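Local coordinates for LIP (Serratia marcescens, PDB 4A1R), which is a membrane-bound lipoprotein component of the type VI secretion system, built as a beta-sandwich of the TssJ family, at residues 8-13 against 35-40; 70-73 against 78-81; 133-136 against 141-144. All coordinates share one frame; numbering follows the deposited sequence. Where two conformers were deposited one is given.

Following the chain from the N terminus, contact 1 comes first: strand 9-16, in the mixed sheet, packs through 8-13 on 35-40 of strand 31-38, in the antiparallel sheet, and closes the loop between them. Contact 2 opens later, where the chain leaves strand 64-72 at 70-73 and crosses to 78-81, returning to the first sheet beside strand 9-16. Contact 3, 133-136 with 141-144, is a hairpin at one edge of that same sheet. The three follow one another without nesting or crossing. Contacts 1 and 2 tie the two layers of the sandwich together; contact 3 stays within one layer, and strand 9-16 joins it to the others.

Contact 1: residues 8-13 against 35-40; sequences SRYSLV and VLLLRS
Leu-12 and Val-35 meet tip to tip across the sandwich, with CD1 of Leu-12 lying 4.0 Å from CG2 of Val-35 and only slightly farther from its CG1. Beside this pair, two aliphatic groups meet the ring of Tyr-10 from the same side, at different carbons. Its CE2 comes to 4.1 Å from CG1 of Val-35, and the two side chains pass one another in opposite directions. CE1 of the same ring is 4.0 Å from CD1 of Leu-37, which approaches at a slant. The tyrosine reaches this place because its chi1 of 65° sets CG between the backbone N and the carbonyl carbon, sending the ring across to the second layer. In Leu-37, CG lies opposite the backbone N (chi1 -171°), and it is the CD1 branch that reaches the ring.

The segment axes are 10.3 Å apart and run at 149°, so the backbones make no hydrogen bonds across the gap; these are facing sheets of a beta-sandwich, and side chains meet between them. Ile-92 of strand 91-96 touches Leu-12, Val-35 and Leu-37, adding to the hydrophobic layer.

One polar link runs through this interior. A water donates to OH of Tyr-10 at 3.2 Å and to O of Val-35 at 2.8 Å. With both hydrogens committed to these acceptors, it links the hydroxyl, by a rather long bond, to the backbone of the opposite strand. The chemistry therefore implies an interface held mainly by apolar packing, in which a bridging water gives the buried tyrosine's hydroxyl a polar partner, which probably lowers the cost of placing it there.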
loop_
_atom_site.group_PDB
_atom_site.type_symbol
_atom_site.label_atom_id
_atom_site.label_comp_id
_atom_site.label_asym_id
_atom_site.label_seq_id
_atom_site.Cartn_x
_atom_site.Cartn_y
_atom_site.Cartn_z
ATOM N N SER A 8 -15.123 2.724 7.298
ATOM C CA SER A 8 -14.394 3.918 7.753
ATOM C C SER A 8 -12.881 3.751 7.863
ATOM O O SER A 8 -12.128 4.746 7.899
ATOM C CB SER A 8 -14.920 4.385 9.109
ATOM O OG SER A 8 -14.627 3.438 10.117
ATOM N N ARG A 9 -12.447 2.513 7.989
ATOM C CA ARG A 9 -11.007 2.263 8.103
ATOM C C ARG A 9 -10.505 1.104 7.271
ATOM O O ARG A 9 -11.296 0.321 6.707
ATOM C CB ARG A 9 -10.526 2.211 9.562
ATOM C CG ARG A 9 -11.301 1.375 10.564
ATOM C CD ARG A 9 -10.802 1.647 11.997
ATOM N NE ARG A 9 -9.350 1.421 12.169
ATOM C CZ ARG A 9 -8.414 2.377 12.289
ATOM N NH1 ARG A 9 -8.732 3.658 12.282
ATOM N NH2 ARG A 9 -7.147 2.034 12.422
ATOM N N TYR A 10 -9.177 1.026 7.128
ATOM C CA TYR A 10 -8.556 -0.035 6.309
ATOM C C TYR A 10 -7.356 -0.583 7.043
ATOM O O TYR A 10 -6.802 0.079 7.948
ATOM C CB TYR A 10 -8.117 0.518 4.936
ATOM C CG TYR A 10 -7.017 1.561 5.055
ATOM C CD1 TYR A 10 -7.348 2.896 5.229
ATOM C CD2 TYR A 10 -5.652 1.206 5.029
ATOM C CE1 TYR A 10 -6.377 3.868 5.401
ATOM C CE2 TYR A 10 -4.662 2.179 5.197
ATOM C CZ TYR A 10 -5.044 3.518 5.371
ATOM O OH TYR A 10 -4.142 4.549 5.508
ATOM N N SER A 11 -6.927 -1.775 6.659
ATOM C CA SER A 11 -5.602 -2.234 7.067
ATOM C C SER A 11 -5.005 -3.234 6.091
ATOM O O SER A 11 -5.731 -3.942 5.349
ATOM C CB SER A 11 -5.609 -2.795 8.479
ATOM O OG SER A 11 -6.128 -4.088 8.486
ATOM N N LEU A 12 -3.674 -3.257 6.083
ATOM C CA LEU A 12 -2.895 -4.134 5.218
ATOM C C LEU A 12 -2.012 -4.957 6.094
ATOM O O LEU A 12 -1.356 -4.427 7.019
ATOM C CB LEU A 12 -2.028 -3.284 4.279
ATOM C CG LEU A 12 -2.736 -2.334 3.316
ATOM C CD1 LEU A 12 -1.778 -1.576 2.411
ATOM C CD2 LEU A 12 -3.693 -3.136 2.456
ATOM N N VAL A 13 -1.955 -6.257 5.815
ATOM C CA VAL A 13 -1.097 -7.122 6.577
ATOM C C VAL A 13 0.041 -7.591 5.668
ATOM O O VAL A 13 -0.219 -8.127 4.591
ATOM C CB VAL A 13 -1.840 -8.371 7.071
ATOM C CG1 VAL A 13 -0.945 -9.133 8.035
ATOM C CG2 VAL A 13 -3.143 -8.008 7.751
ATOM N N VAL A 35 2.512 3.675 2.560
ATOM C CA VAL A 35 1.113 3.399 2.271
ATOM C C VAL A 35 0.485 4.755 2.135
ATOM O O VAL A 35 0.608 5.584 3.043
ATOM C CB VAL A 35 0.423 2.550 3.376
ATOM C CG1 VAL A 35 -1.088 2.478 3.129
ATOM C CG2 VAL A 35 0.993 1.145 3.429
ATOM N N LEU A 36 -0.143 5.002 0.981
ATOM C CA LEU A 36 -0.685 6.303 0.701
ATOM C C LEU A 36 -2.201 6.216 0.483
ATOM O O LEU A 36 -2.686 5.370 -0.263
ATOM C CB LEU A 36 0.005 6.924 -0.533
ATOM C CG LEU A 36 1.503 7.305 -0.459
ATOM C CD1 LEU A 36 2.407 6.100 -0.319
ATOM C CD2 LEU A 36 1.894 8.019 -1.742
ATOM N N LEU A 37 -2.947 7.110 1.127
ATOM C CA LEU A 37 -4.357 7.209 0.842
ATOM C C LEU A 37 -4.574 8.209 -0.296
ATOM O O LEU A 37 -4.111 9.367 -0.235
ATOM C CB LEU A 37 -5.108 7.625 2.117
ATOM C CG LEU A 37 -6.622 7.554 2.034
ATOM C CD1 LEU A 37 -7.071 6.096 2.112
ATOM C CD2 LEU A 37 -7.206 8.364 3.185
ATOM N N LEU A 38 -5.261 7.753 -1.341
ATOM C CA LEU A 38 -5.348 8.489 -2.581
ATOM C C LEU A 38 -6.781 8.742 -3.045
ATOM O O LEU A 38 -7.636 7.843 -2.989
ATOM C CB LEU A 38 -4.601 7.738 -3.714
ATOM C CG LEU A 38 -3.119 7.385 -3.486
ATOM C CD1 LEU A 38 -2.672 6.383 -4.560
ATOM C CD2 LEU A 38 -2.193 8.600 -3.465
ATOM N N ARG A 39 -6.992 9.968 -3.524
ATOM C CA ARG A 39 -8.213 10.389 -4.212
ATOM C C ARG A 39 -8.323 9.704 -5.550
ATOM O O ARG A 39 -9.427 9.464 -6.044
ATOM C CB ARG A 39 -8.179 11.885 -4.487
ATOM C CG ARG A 39 -8.660 12.751 -3.349
ATOM C CD ARG A 39 -9.207 14.064 -3.883
ATOM N NE ARG A 39 -8.677 15.195 -3.134
ATOM C CZ ARG A 39 -9.203 15.674 -2.008
ATOM N NH1 ARG A 39 -10.295 15.131 -1.489
ATOM N NH2 ARG A 39 -8.626 16.699 -1.399
ATOM N N SER A 40 -7.166 9.446 -6.156
ATOM C CA SER A 40 -7.071 8.814 -7.464
ATOM C C SER A 40 -5.648 8.267 -7.603
ATOM O O SER A 40 -4.749 8.725 -6.901
ATOM C CB SER A 40 -7.348 9.833 -8.554
ATOM O OG SER A 40 -6.727 11.067 -8.237
HETATM O O HOH W 1 -1.649 6.269 4.472
#

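Contact 2: residues 70-73 against 78-81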
loop_
_atom_site.group_PDB
_atom_site.type_symbol
_atom_site.label_atom_id
_atom_site.label_comp_id
_atom_site.label_asym_id
_atom_site.label_seq_id
_atom_site.Cartn_x
_atom_site.Cartn_y
_atom_site.Cartn_z
ATOM N N PHE A 70 6.565 2.261 7.306
ATOM C CA PHE A 70 7.190 1.384 8.283
ATOM C C PHE A 70 8.257 0.615 7.530
ATOM O O PHE A 70 8.369 0.759 6.306
ATOM C CB PHE A 70 6.147 0.445 8.898
ATOM C CG PHE A 70 5.480 -0.481 7.891
ATOM C CD1 PHE A 70 4.378 -0.069 7.149
ATOM C CD2 PHE A 70 5.977 -1.758 7.684
ATOM C CE1 PHE A 70 3.769 -0.933 6.242
ATOM C CE2 PHE A 70 5.367 -2.627 6.802
ATOM C CZ PHE A 70 4.268 -2.213 6.072
ATOM N N PHE A 71 9.082 -0.124 8.269
ATOM C CA PHE A 71 10.040 -1.077 7.702
ATOM C C PHE A 71 9.598 -2.517 7.934
ATOM O O PHE A 71 9.051 -2.863 8.998
ATOM C CB PHE A 71 11.421 -0.927 8.329
ATOM C CG PHE A 71 12.211 0.223 7.799
ATOM C CD1 PHE A 71 12.061 1.493 8.349
ATOM C CD2 PHE A 71 13.103 0.050 6.745
ATOM C CE1 PHE A 71 12.792 2.572 7.863
ATOM C CE2 PHE A 71 13.841 1.129 6.265
ATOM C CZ PHE A 71 13.686 2.386 6.818
ATOM N N LEU A 72 9.914 -3.366 6.957
ATOM C CA LEU A 72 9.540 -4.758 6.999
ATOM C C LEU A 72 10.876 -5.520 6.954
ATOM O O LEU A 72 11.705 -5.254 6.079
ATOM C CB LEU A 72 8.670 -5.008 5.765
ATOM C CG LEU A 72 7.813 -6.230 5.521
ATOM C CD1 LEU A 72 6.896 -6.500 6.704
ATOM C CD2 LEU A 72 7.040 -5.958 4.236
ATOM N N THR A 73 11.093 -6.409 7.915
ATOM C CA THR A 73 12.279 -7.303 7.985
ATOM C C THR A 73 12.124 -8.529 7.060
ATOM O O THR A 73 11.056 -9.134 7.022
ATOM C CB THR A 73 12.457 -7.810 9.421
ATOM O OG1 THR A 73 12.418 -6.686 10.303
ATOM C CG2 THR A 73 13.793 -8.586 9.613
ATOM N N GLY A 78 2.868 -11.172 8.877
ATOM C CA GLY A 78 1.721 -10.618 9.623
ATOM C C GLY A 78 1.880 -9.238 10.215
ATOM O O GLY A 78 1.244 -8.901 11.226
ATOM N N LYS A 79 2.713 -8.412 9.591
ATOM C CA LYS A 79 2.920 -7.078 10.110
ATOM C C LYS A 79 1.798 -6.210 9.564
ATOM O O LYS A 79 1.616 -6.134 8.337
ATOM C CB LYS A 79 4.292 -6.555 9.687
ATOM C CG LYS A 79 4.542 -5.104 10.059
ATOM C CD LYS A 79 6.004 -4.758 9.947
ATOM C CE LYS A 79 6.553 -4.354 11.313
ATOM N NZ LYS A 79 8.026 -4.186 11.316
ATOM N N LYS A 80 1.064 -5.552 10.476
ATOM C CA LYS A 80 -0.163 -4.843 10.125
ATOM C C LYS A 80 -0.003 -3.332 10.194
ATOM O O LYS A 80 0.514 -2.780 11.181
ATOM C CB LYS A 80 -1.332 -5.281 11.047
ATOM C CG LYS A 80 -2.654 -4.592 10.702
ATOM C CD LYS A 80 -3.837 -5.190 11.453
ATOM C CE LYS A 80 -4.160 -6.620 11.003
ATOM N NZ LYS A 80 -5.344 -7.146 11.778
ATOM N N LEU A 81 -0.457 -2.654 9.156
ATOM C CA LEU A 81 -0.541 -1.222 9.192
ATOM C C LEU A 81 -1.919 -0.827 8.695
ATOM O O LEU A 81 -2.370 -1.298 7.656
ATOM C CB LEU A 81 0.539 -0.572 8.314
ATOM C CG LEU A 81 0.691 0.956 8.456
ATOM C CD1 LEU A 81 1.383 1.301 9.767
ATOM C CD2 LEU A 81 1.450 1.546 7.276
#
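Lys-79 sends its amine across the gap between two sheets to a main-chain carbonyl: NZ donates to O of Phe-71 at 2.9 Å, arriving nearly in line with the C=O bond (168°). The side chain is otherwise extended but bends at chi3 (-118°), and this turn takes NZ toward the carbonyl while the methylenes stay against apolar neighbours. CD of Lys-79 lies 3.8 Å from CD2 of Phe-70 and equally near CD1 of Leu-72. The amine has a second acceptor in OE1 of Gln-76, within the connection between the segments, and the same oxygen takes the N-H of Thr-73.

Strand 64-72 belongs to the antiparallel sheet and strand 79-84 to the mixed one, so the contact sits where the chain steps from one layer of the beta-sandwich to the other. Gly-78 and Lys-79 both face Phe-14, making a G1 bulge at the start of the new strand; the glycine takes the positive phi of 72°.

On the other side of Phe-70 from the lysine, CD2 of Leu-81 lies at the ring edge, near its plane and a close 3.3 Å from CD1 of Phe-70. The leucine and phenylalanine side chains run past each other in opposite directions. Phe-14 also meets the Phe-70 ring in a T-shaped (edge-to-face) stack, while Leu-81 also touches Val-35 of strand 31-38.

Contact 3: residues 133-136 against 141-144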
loop_
_atom_site.group_PDB
_atom_site.type_symbol
_atom_site.label_atom_id
_atom_site.label_comp_id
_atom_site.label_asym_id
_atom_site.label_seq_id
_atom_site.Cartn_x
_atom_site.Cartn_y
_atom_site.Cartn_z
ATOM N N ALA A 133 -6.669 -6.199 3.504
ATOM C CA ALA A 133 -5.967 -6.869 2.409
ATOM C C ALA A 133 -4.607 -7.417 2.887
ATOM O O ALA A 133 -4.077 -6.996 3.928
ATOM C CB ALA A 133 -5.832 -5.934 1.206
ATOM N N HIS A 134 -4.093 -8.408 2.166
ATOM C CA HIS A 134 -2.834 -9.045 2.493
ATOM C C HIS A 134 -1.885 -8.858 1.332
ATOM O O HIS A 134 -2.243 -9.141 0.175
ATOM C CB HIS A 134 -3.060 -10.542 2.769
ATOM C CG HIS A 134 -3.848 -10.834 4.041
ATOM N ND1 HIS A 134 -3.412 -11.688 4.982
ATOM C CD2 HIS A 134 -5.070 -10.343 4.498
ATOM C CE1 HIS A 134 -4.303 -11.746 5.989
ATOM N NE2 HIS A 134 -5.315 -10.919 5.691
ATOM N N ILE A 135 -0.686 -8.371 1.638
ATOM C CA ILE A 135 0.342 -8.035 0.637
ATOM C C ILE A 135 1.619 -8.794 0.971
ATOM O O ILE A 135 2.005 -8.934 2.149
ATOM C CB ILE A 135 0.660 -6.510 0.595
ATOM C CG1 ILE A 135 -0.606 -5.669 0.411
ATOM C CG2 ILE A 135 1.699 -6.158 -0.482
ATOM C CD1 ILE A 135 -1.380 -5.949 -0.866
ATOM N N VAL A 136 2.288 -9.299 -0.057
ATOM C CA VAL A 136 3.618 -9.857 0.153
ATOM C C VAL A 136 4.667 -8.963 -0.531
ATOM O O VAL A 136 4.518 -8.601 -1.712
ATOM C CB VAL A 136 3.743 -11.293 -0.385
ATOM C CG1 VAL A 136 5.151 -11.827 -0.120
ATOM C CG2 VAL A 136 2.695 -12.196 0.266
ATOM N N GLY A 141 8.978 -8.093 -6.118
ATOM C CA GLY A 141 8.083 -6.951 -5.944
ATOM C C GLY A 141 6.931 -7.250 -5.001
ATOM O O GLY A 141 6.873 -8.298 -4.357
ATOM N N LEU A 142 6.034 -6.289 -4.904
ATOM C CA LEU A 142 4.880 -6.409 -4.039
ATOM C C LEU A 142 3.809 -7.165 -4.812
ATOM O O LEU A 142 3.608 -6.904 -6.020
ATOM C CB LEU A 142 4.291 -5.026 -3.761
ATOM C CG LEU A 142 5.067 -4.061 -2.859
ATOM C CD1 LEU A 142 4.681 -2.635 -3.143
ATOM C CD2 LEU A 142 4.875 -4.403 -1.384
ATOM N N ARG A 143 3.076 -8.030 -4.112
ATOM C CA ARG A 143 1.881 -8.591 -4.717
ATOM C C ARG A 143 0.791 -8.855 -3.662
ATOM O O ARG A 143 1.086 -9.289 -2.542
ATOM C CB ARG A 143 2.211 -9.862 -5.464
ATOM C CG ARG A 143 2.659 -10.968 -4.549
ATOM C CD ARG A 143 2.958 -12.256 -5.293
ATOM N NE ARG A 143 2.998 -13.351 -4.331
ATOM C CZ ARG A 143 4.079 -13.735 -3.662
ATOM N NH1 ARG A 143 5.255 -13.142 -3.869
ATOM N NH2 ARG A 143 3.979 -14.730 -2.797
ATOM N N PRO A 144 -0.455 -8.579 -4.027
ATOM C CA PRO A 144 -1.540 -9.012 -3.136
ATOM C C PRO A 144 -1.649 -10.544 -3.090
ATOM O O PRO A 144 -1.277 -11.209 -4.056
ATOM C CB PRO A 144 -2.782 -8.347 -3.729
ATOM C CG PRO A 144 -2.412 -7.927 -5.120
ATOM C CD PRO A 144 -0.923 -7.735 -5.147
#
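The carbonyl oxygen of Arg-143 accepts the N-H of Val-136 at 2.8 Å in an almost straight bond (177° at the hydrogen), and CA of Ile-135 adds a CA-H...O contact to the same oxygen. In return, N of Arg-143 donates to O of Val-136 at 2.9 Å. That acceptor is also approached by CA of Leu-142, 3.2 Å away, so each carbonyl of this hydrogen-bonded pair collects one N-H and one CA-H.

On the sheet face carrying Val-136 and Arg-143, the two side chains lie alongside each other and point the same way. CB of Val-136 sits 4.1 Å above the guanidinium plane of Arg-143, over its centre, with methyl CG1 over the same face. With chi1 at 66°, the arginine's otherwise extended chain carries the guanidinium back over the valine.

Ile-135 occupies the other face. Its CG2 meets CD2 of Leu-142 at 3.7 Å, whereas CD1 leans against CA and CB of Pro-144, its partner in the non-hydrogen-bonded pair. Ile-108 of the facing sheet touches both Ile-135 and Leu-142, so this face looks into the sandwich interior. The backbone of Val-13, in the neighbouring strand, hydrogen-bonds that of Ile-135. Paired N-H...O bonds of this kind, with the strands at 152°, are those of antiparallel pairing; as the strands follow one another directly, they form a beta hairpin at one edge of the mixed sheet, with 141-144 outermost.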